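Long-range contacts in acyl-CoA thioesterase II (Mycobacterium avium subsp. paratuberculosis, PDB 4R9Z), which probably hydrolyses fatty acyl-CoA thioesters, as expected of a double hot-dog thioesterase of the acyl-CoA thioesterase II type: residues 173-178 with 237-242; 229-234 with 256-261. All blocks are in the same frame, centred on the assembly; numbering follows the deposited sequence.

Contact 1: 173-178 with 237-242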
loop_
_atom_site.group_PDB
_atom_site.type_symbol
_atom_site.label_atom_id
_atom_site.label_comp_id
_atom_site.label_asym_id
_atom_site.label_seq_id
_atom_site.Cartn_x
_atom_site.Cartn_y
_atom_site.Cartn_z
ATOM N N ARG B 173 -17.524 -9.749 -3.989
ATOM C CA ARG B 173 -17.539 -8.666 -4.970
ATOM C C ARG B 173 -18.832 -7.853 -4.937
ATOM O O ARG B 173 -19.921 -8.396 -5.132
ATOM C CB ARG B 173 -17.337 -9.214 -6.382
ATOM C CG ARG B 173 -15.937 -9.671 -6.693
ATOM C CD ARG B 173 -15.811 -9.944 -8.178
ATOM N NE ARG B 173 -16.115 -8.755 -8.971
ATOM C CZ ARG B 173 -16.578 -8.784 -10.217
ATOM N NH1 ARG B 173 -16.806 -9.948 -10.815
ATOM N NH2 ARG B 173 -16.823 -7.651 -10.862
ATOM N N VAL B 174 -18.713 -6.555 -4.677
ATOM C CA VAL B 174 -19.869 -5.664 -4.733
ATOM C C VAL B 174 -19.512 -4.417 -5.545
ATOM O O VAL B 174 -19.321 -3.336 -4.987
ATOM C CB VAL B 174 -20.352 -5.239 -3.332
ATOM C CG1 VAL B 174 -21.746 -4.639 -3.413
ATOM C CG2 VAL B 174 -20.348 -6.416 -2.374
ATOM N N PRO B 175 -19.425 -4.563 -6.875
ATOM C CA PRO B 175 -19.057 -3.436 -7.740
ATOM C C PRO B 175 -20.175 -2.404 -7.833
ATOM O O PRO B 175 -21.346 -2.758 -7.699
ATOM C CB PRO B 175 -18.802 -4.106 -9.092
ATOM C CG PRO B 175 -19.688 -5.303 -9.064
ATOM C CD PRO B 175 -19.607 -5.803 -7.649
ATOM N N MET B 176 -19.816 -1.145 -8.058
ATOM C CA MET B 176 -20.803 -0.075 -8.057
ATOM C C MET B 176 -20.516 0.973 -9.127
ATOM O O MET B 176 -19.375 1.134 -9.572
ATOM C CB MET B 176 -20.844 0.606 -6.693
ATOM C CG MET B 176 -19.635 1.487 -6.431
ATOM S SD MET B 176 -19.517 2.075 -4.735
ATOM C CE MET B 176 -21.124 2.807 -4.494
ATOM N N TRP B 177 -21.563 1.680 -9.536
ATOM C CA TRP B 177 -21.397 2.882 -10.336
ATOM C C TRP B 177 -21.445 4.060 -9.386
ATOM O O TRP B 177 -22.258 4.082 -8.467
ATOM C CB TRP B 177 -22.494 3.032 -11.389
ATOM C CG TRP B 177 -22.405 2.094 -12.542
ATOM C CD1 TRP B 177 -23.220 1.030 -12.798
ATOM C CD2 TRP B 177 -21.444 2.129 -13.601
ATOM N NE1 TRP B 177 -22.832 0.407 -13.957
ATOM C CE2 TRP B 177 -21.740 1.060 -14.468
ATOM C CE3 TRP B 177 -20.363 2.963 -13.901
ATOM C CZ2 TRP B 177 -20.994 0.800 -15.612
ATOM C CZ3 TRP B 177 -19.625 2.705 -15.038
ATOM C CH2 TRP B 177 -19.946 1.636 -15.881
ATOM N N TRP B 178 -20.587 5.046 -9.601
ATOM C CA TRP B 178 -20.652 6.249 -8.790
ATOM C C TRP B 178 -20.246 7.466 -9.605
ATOM O O TRP B 178 -19.471 7.369 -10.565
ATOM C CB TRP B 178 -19.763 6.121 -7.548
ATOM C CG TRP B 178 -18.326 6.423 -7.812
ATOM C CD1 TRP B 178 -17.390 5.583 -8.346
ATOM C CD2 TRP B 178 -17.661 7.667 -7.570
ATOM N NE1 TRP B 178 -16.180 6.228 -8.443
ATOM C CE2 TRP B 178 -16.321 7.508 -7.975
ATOM C CE3 TRP B 178 -18.070 8.898 -7.046
ATOM C CZ2 TRP B 178 -15.386 8.537 -7.873
ATOM C CZ3 TRP B 178 -17.143 9.915 -6.946
ATOM C CH2 TRP B 178 -15.814 9.729 -7.358
ATOM N N PHE B 237 -16.897 3.220 -12.567
ATOM C CA PHE B 237 -17.039 1.848 -12.092
ATOM C C PHE B 237 -16.041 1.566 -10.975
ATOM O O PHE B 237 -14.832 1.664 -11.180
ATOM C CB PHE B 237 -16.827 0.866 -13.245
ATOM C CG PHE B 237 -17.189 -0.558 -12.918
ATOM C CD1 PHE B 237 -16.260 -1.415 -12.348
ATOM C CD2 PHE B 237 -18.450 -1.052 -13.209
ATOM C CE1 PHE B 237 -16.591 -2.729 -12.056
ATOM C CE2 PHE B 237 -18.780 -2.366 -12.924
ATOM C CZ PHE B 237 -17.853 -3.203 -12.345
ATOM N N TYR B 238 -16.542 1.207 -9.798
ATOM C CA TYR B 238 -15.661 0.869 -8.686
ATOM C C TYR B 238 -15.859 -0.574 -8.260
ATOM O O TYR B 238 -16.755 -0.889 -7.478
ATOM C CB TYR B 238 -15.899 1.803 -7.499
ATOM C CG TYR B 238 -14.817 1.750 -6.444
ATOM C CD1 TYR B 238 -13.520 1.380 -6.772
ATOM C CD2 TYR B 238 -15.086 2.101 -5.123
ATOM C CE1 TYR B 238 -12.523 1.340 -5.812
ATOM C CE2 TYR B 238 -14.094 2.067 -4.155
ATOM C CZ TYR B 238 -12.815 1.686 -4.508
ATOM O OH TYR B 238 -11.824 1.650 -3.553
ATOM N N ASP B 239 -14.994 -1.443 -8.768
ATOM C CA ASP B 239 -15.008 -2.850 -8.404
ATOM C C ASP B 239 -14.456 -3.011 -6.992
ATOM O O ASP B 239 -13.373 -2.526 -6.691
ATOM C CB ASP B 239 -14.183 -3.655 -9.409
ATOM C CG ASP B 239 -14.637 -5.091 -9.519
ATOM O OD1 ASP B 239 -15.652 -5.442 -8.881
ATOM O OD2 ASP B 239 -13.987 -5.861 -10.258
ATOM N N ARG B 240 -15.211 -3.690 -6.132
ATOM C CA ARG B 240 -14.846 -3.836 -4.724
ATOM C C ARG B 240 -14.929 -5.289 -4.284
ATOM O O ARG B 240 -15.844 -6.012 -4.677
ATOM C CB ARG B 240 -15.764 -2.997 -3.831
ATOM C CG ARG B 240 -15.894 -1.535 -4.218
ATOM C CD ARG B 240 -16.891 -0.807 -3.309
ATOM N NE ARG B 240 -18.249 -1.326 -3.443
ATOM C CZ ARG B 240 -19.285 -0.931 -2.706
ATOM N NH1 ARG B 240 -19.130 -0.001 -1.772
ATOM N NH2 ARG B 240 -20.484 -1.464 -2.905
ATOM N N SER B 241 -13.995 -5.704 -3.436
ATOM C CA SER B 241 -14.017 -7.052 -2.887
ATOM C C SER B 241 -13.273 -7.129 -1.551
ATOM O O SER B 241 -12.580 -6.193 -1.167
ATOM C CB SER B 241 -13.431 -8.030 -3.902
ATOM O OG SER B 241 -12.088 -7.704 -4.198
ATOM N N SER B 242 -13.458 -8.229 -0.826
ATOM C CA SER B 242 -12.707 -8.479 0.403
ATOM C C SER B 242 -12.055 -9.851 0.334
ATOM O O SER B 242 -12.651 -10.844 0.746
ATOM C CB SER B 242 -13.610 -8.387 1.633
ATOM O OG SER B 242 -12.857 -8.450 2.832
#
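Arg240, on strand 236-246, reaches across to Val174, in the loop before the neighbouring strand 176-180, and to Met176 at its start; its side chain can be followed atom by atom. CB and CG run past Val174 O; CG also lies over one face of the Tyr238 ring, toward its rim. A bend about the CG-CD bond (chi3 -64°) turns NE toward Val174 O, 2.8 Å away and nearly along the C=O axis; CD itself passes the same oxygen and comes near Met176 SD. NH2 reaches Val174 O at 3.0 Å, so the guanidinium holds one carbonyl side-on, almost in its own plane. Met176 SD sits over the centre of one guanidinium face, 3.6 Å from Arg240 CZ, and NH1 makes a weak hydrogen bond to Thr202 O.

Along the backbones, the antiparallel pairing of Met176 with Tyr238 is hydrogen-bonded, with Tyr238 N to Met176 O at 2.8 Å. At the next, non-hydrogen-bonded pair, Phe237 turns the edge of its ring, at CD2, to one face of the Trp177 six-membered ring, planes 83° apart. Pro175 CB packs 3.5 Å from Phe237 CZ. Farther along, Arg173 presents NH2 to Asp239 OD1 at 3.2 Å in a salt bridge, NE adding a weak bond to that oxygen.

The two arginines thus do different work. Arg173 pairs charge with charge at a partly exposed margin, whereas buried Arg240 turns mainly to one main-chain carbonyl, whose dipole probably offsets part of its charge, and joins the loop before strand 176-180 to strand 236-246.

Contact 2: 229-234 with 256-261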
loop_
_atom_site.group_PDB
_atom_site.type_symbol
_atom_site.label_atom_id
_atom_site.label_comp_id
_atom_site.label_asym_id
_atom_site.label_seq_id
_atom_site.Cartn_x
_atom_site.Cartn_y
_atom_site.Cartn_z
ATOM N N ARG B 229 -6.201 9.400 -15.610
ATOM C CA ARG B 229 -6.895 10.527 -15.006
ATOM C C ARG B 229 -8.408 10.325 -15.000
ATOM O O ARG B 229 -9.005 9.968 -16.013
ATOM C CB ARG B 229 -6.517 11.813 -15.730
ATOM C CG ARG B 229 -6.267 12.967 -14.786
ATOM C CD ARG B 229 -5.753 14.176 -15.531
ATOM N NE ARG B 229 -4.348 14.002 -15.886
ATOM C CZ ARG B 229 -3.587 14.952 -16.418
ATOM N NH1 ARG B 229 -4.095 16.156 -16.651
ATOM N NH2 ARG B 229 -2.317 14.699 -16.707
ATOM N N ALA B 230 -9.019 10.560 -13.846
ATOM C CA ALA B 230 -10.440 10.301 -13.660
ATOM C C ALA B 230 -11.324 11.318 -14.366
ATOM O O ALA B 230 -11.041 12.518 -14.360
ATOM C CB ALA B 230 -10.775 10.268 -12.181
ATOM N N VAL B 231 -12.413 10.827 -14.952
ATOM C CA VAL B 231 -13.403 11.691 -15.578
ATOM C C VAL B 231 -14.642 11.741 -14.697
ATOM O O VAL B 231 -15.472 10.834 -14.732
ATOM C CB VAL B 231 -13.795 11.193 -16.975
ATOM C CG1 VAL B 231 -14.885 12.068 -17.548
ATOM C CG2 VAL B 231 -12.583 11.185 -17.896
ATOM N N LEU B 232 -14.766 12.803 -13.907
ATOM C CA LEU B 232 -15.857 12.911 -12.945
ATOM C C LEU B 232 -17.101 13.567 -13.530
ATOM O O LEU B 232 -18.023 13.919 -12.797
ATOM C CB LEU B 232 -15.408 13.705 -11.718
ATOM C CG LEU B 232 -14.245 13.166 -10.889
ATOM C CD1 LEU B 232 -13.943 14.129 -9.756
ATOM C CD2 LEU B 232 -14.570 11.783 -10.342
ATOM N N SER B 233 -17.129 13.727 -14.849
ATOM C CA SER B 233 -18.277 14.329 -15.515
ATOM C C SER B 233 -19.224 13.239 -15.991
ATOM O O SER B 233 -20.195 13.506 -16.696
ATOM C CB SER B 233 -17.831 15.188 -16.696
ATOM O OG SER B 233 -17.036 14.432 -17.593
ATOM N N ASP B 234 -18.935 12.010 -15.582
ATOM C CA ASP B 234 -19.739 10.859 -15.950
ATOM C C ASP B 234 -19.568 9.799 -14.862
ATOM O O ASP B 234 -18.821 10.011 -13.908
ATOM C CB ASP B 234 -19.317 10.325 -17.321
ATOM C CG ASP B 234 -20.408 9.517 -17.996
ATOM O OD1 ASP B 234 -21.443 9.243 -17.352
ATOM O OD2 ASP B 234 -20.221 9.150 -19.176
ATOM N N MET B 256 -10.872 1.077 -9.941
ATOM C CA MET B 256 -11.808 2.076 -10.421
ATOM C C MET B 256 -11.594 2.342 -11.903
ATOM O O MET B 256 -10.457 2.434 -12.364
ATOM C CB MET B 256 -11.656 3.364 -9.623
ATOM C CG MET B 256 -12.760 4.360 -9.843
ATOM S SD MET B 256 -12.558 5.755 -8.734
ATOM C CE MET B 256 -12.633 4.928 -7.149
ATOM N N PHE B 257 -12.692 2.475 -12.642
ATOM C CA PHE B 257 -12.632 2.724 -14.082
ATOM C C PHE B 257 -13.452 3.946 -14.486
ATOM O O PHE B 257 -14.469 4.258 -13.861
ATOM C CB PHE B 257 -13.148 1.520 -14.874
ATOM C CG PHE B 257 -12.390 0.245 -14.645
ATOM C CD1 PHE B 257 -12.705 -0.585 -13.579
ATOM C CD2 PHE B 257 -11.392 -0.148 -15.521
ATOM C CE1 PHE B 257 -12.020 -1.774 -13.380
ATOM C CE2 PHE B 257 -10.703 -1.336 -15.328
ATOM C CZ PHE B 257 -11.019 -2.149 -14.255
ATOM N N ASN B 258 -13.009 4.631 -15.537
ATOM C CA ASN B 258 -13.877 5.579 -16.232
ATOM C C ASN B 258 -14.932 4.806 -17.008
ATOM O O ASN B 258 -14.707 3.649 -17.363
ATOM C CB ASN B 258 -13.081 6.481 -17.182
ATOM C CG ASN B 258 -12.262 7.526 -16.456
ATOM O OD1 ASN B 258 -12.673 8.049 -15.421
ATOM N ND2 ASN B 258 -11.094 7.841 -17.002
ATOM N N ARG B 259 -16.076 5.435 -17.271
ATOM C CA ARG B 259 -17.134 4.791 -18.049
ATOM C C ARG B 259 -16.609 4.300 -19.392
ATOM O O ARG B 259 -17.118 3.332 -19.949
ATOM C CB ARG B 259 -18.312 5.744 -18.261
ATOM C CG ARG B 259 -19.515 5.096 -18.940
ATOM C CD ARG B 259 -20.778 5.931 -18.779
ATOM N NE ARG B 259 -21.982 5.194 -19.156
ATOM C CZ ARG B 259 -23.220 5.591 -18.875
ATOM N NH1 ARG B 259 -23.420 6.718 -18.204
ATOM N NH2 ARG B 259 -24.260 4.862 -19.260
ATOM N N THR B 260 -15.571 4.957 -19.897
ATOM C CA THR B 260 -14.923 4.535 -21.133
ATOM C C THR B 260 -14.199 3.202 -20.953
ATOM O O THR B 260 -13.893 2.513 -21.929
ATOM C CB THR B 260 -13.914 5.585 -21.625
ATOM O OG1 THR B 260 -12.860 5.732 -20.664
ATOM C CG2 THR B 260 -14.608 6.923 -21.838
ATOM N N GLY B 261 -13.927 2.841 -19.701
ATOM C CA GLY B 261 -13.245 1.597 -19.402
ATOM C C GLY B 261 -11.756 1.731 -19.141
ATOM O O GLY B 261 -11.058 0.727 -18.983
#
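Asn258 meets the backbone of Arg229 and Val231 with both ends of its side-chain amide, and these two hydrogen bonds are the heart of the contact. ND2 donates a hydrogen bond to Arg229 O at 3.1 Å, nearly straight, with that oxygen lying in the amide plane. OD1 accepts one from Val231 N at 2.8 Å, the donor standing above the plane of the side-chain carbonyl. Chi1 of -73° puts CG anti to the residue's own carbonyl carbon and directs the amide at the loop, where the two bonds hold it at both ends; it pairs with the C=O and N-H of residues two apart, much as a neighbouring strand would, and the two bonds fix which end is oxygen.

The ionic part lies farther along. Asp234 OD1 faces Arg259 NH1 at 3.3 Å, at the edge of the guanidinium and near its plane, in a salt bridge whose hydrogen bond is weak. The arginine chain is extended from CG to NE, and Asp234 OD2 rests 3.3 Å from its CD. On its other terminal nitrogen, NH2, Arg259 is also salt-bridged to Glu133, so two acids share the one cation.

Van der Waals contact is slight. Val231 crosses the Asn258 side chain at about a right angle, CG2 lying 3.8 Å from ND2, and Ala230 CA approaches OD1.

Asn258 thus ties the loop between strands 218-226 and 236-246 to a type I beta turn that it begins itself, closed by Gly261 N to Asn258 O, with Gly261 in a left-handed conformation. This is the tight turn of a beta hairpin, here linking the consecutive antiparallel strands 249-258 and 263-272 of the second hot-dog half.

In the fold
Contacts 1 and 2 lie about 14 Å apart, centre to centre, in the C-terminal hot-dog half, and their segments alternate along the chain. Strands 236-246 and 249-258 are antiparallel neighbours: Phe237 O, from contact 1, and Phe257 N, from contact 2, lie 2.7 Å apart in a probable hydrogen bond. Met256 packs against the first contact, its SD 3.7 Å from Trp178 NE1 and its CE 3.7 Å from Tyr238 CD1. Contact 1 is buried; contact 2 is a surface clasp where 249-258 runs into its turn. Together they tie both flanks of strand 236-246, one to strand 176-180 and the loop before it, the other through strand 249-258 to the loop after strand 218-226.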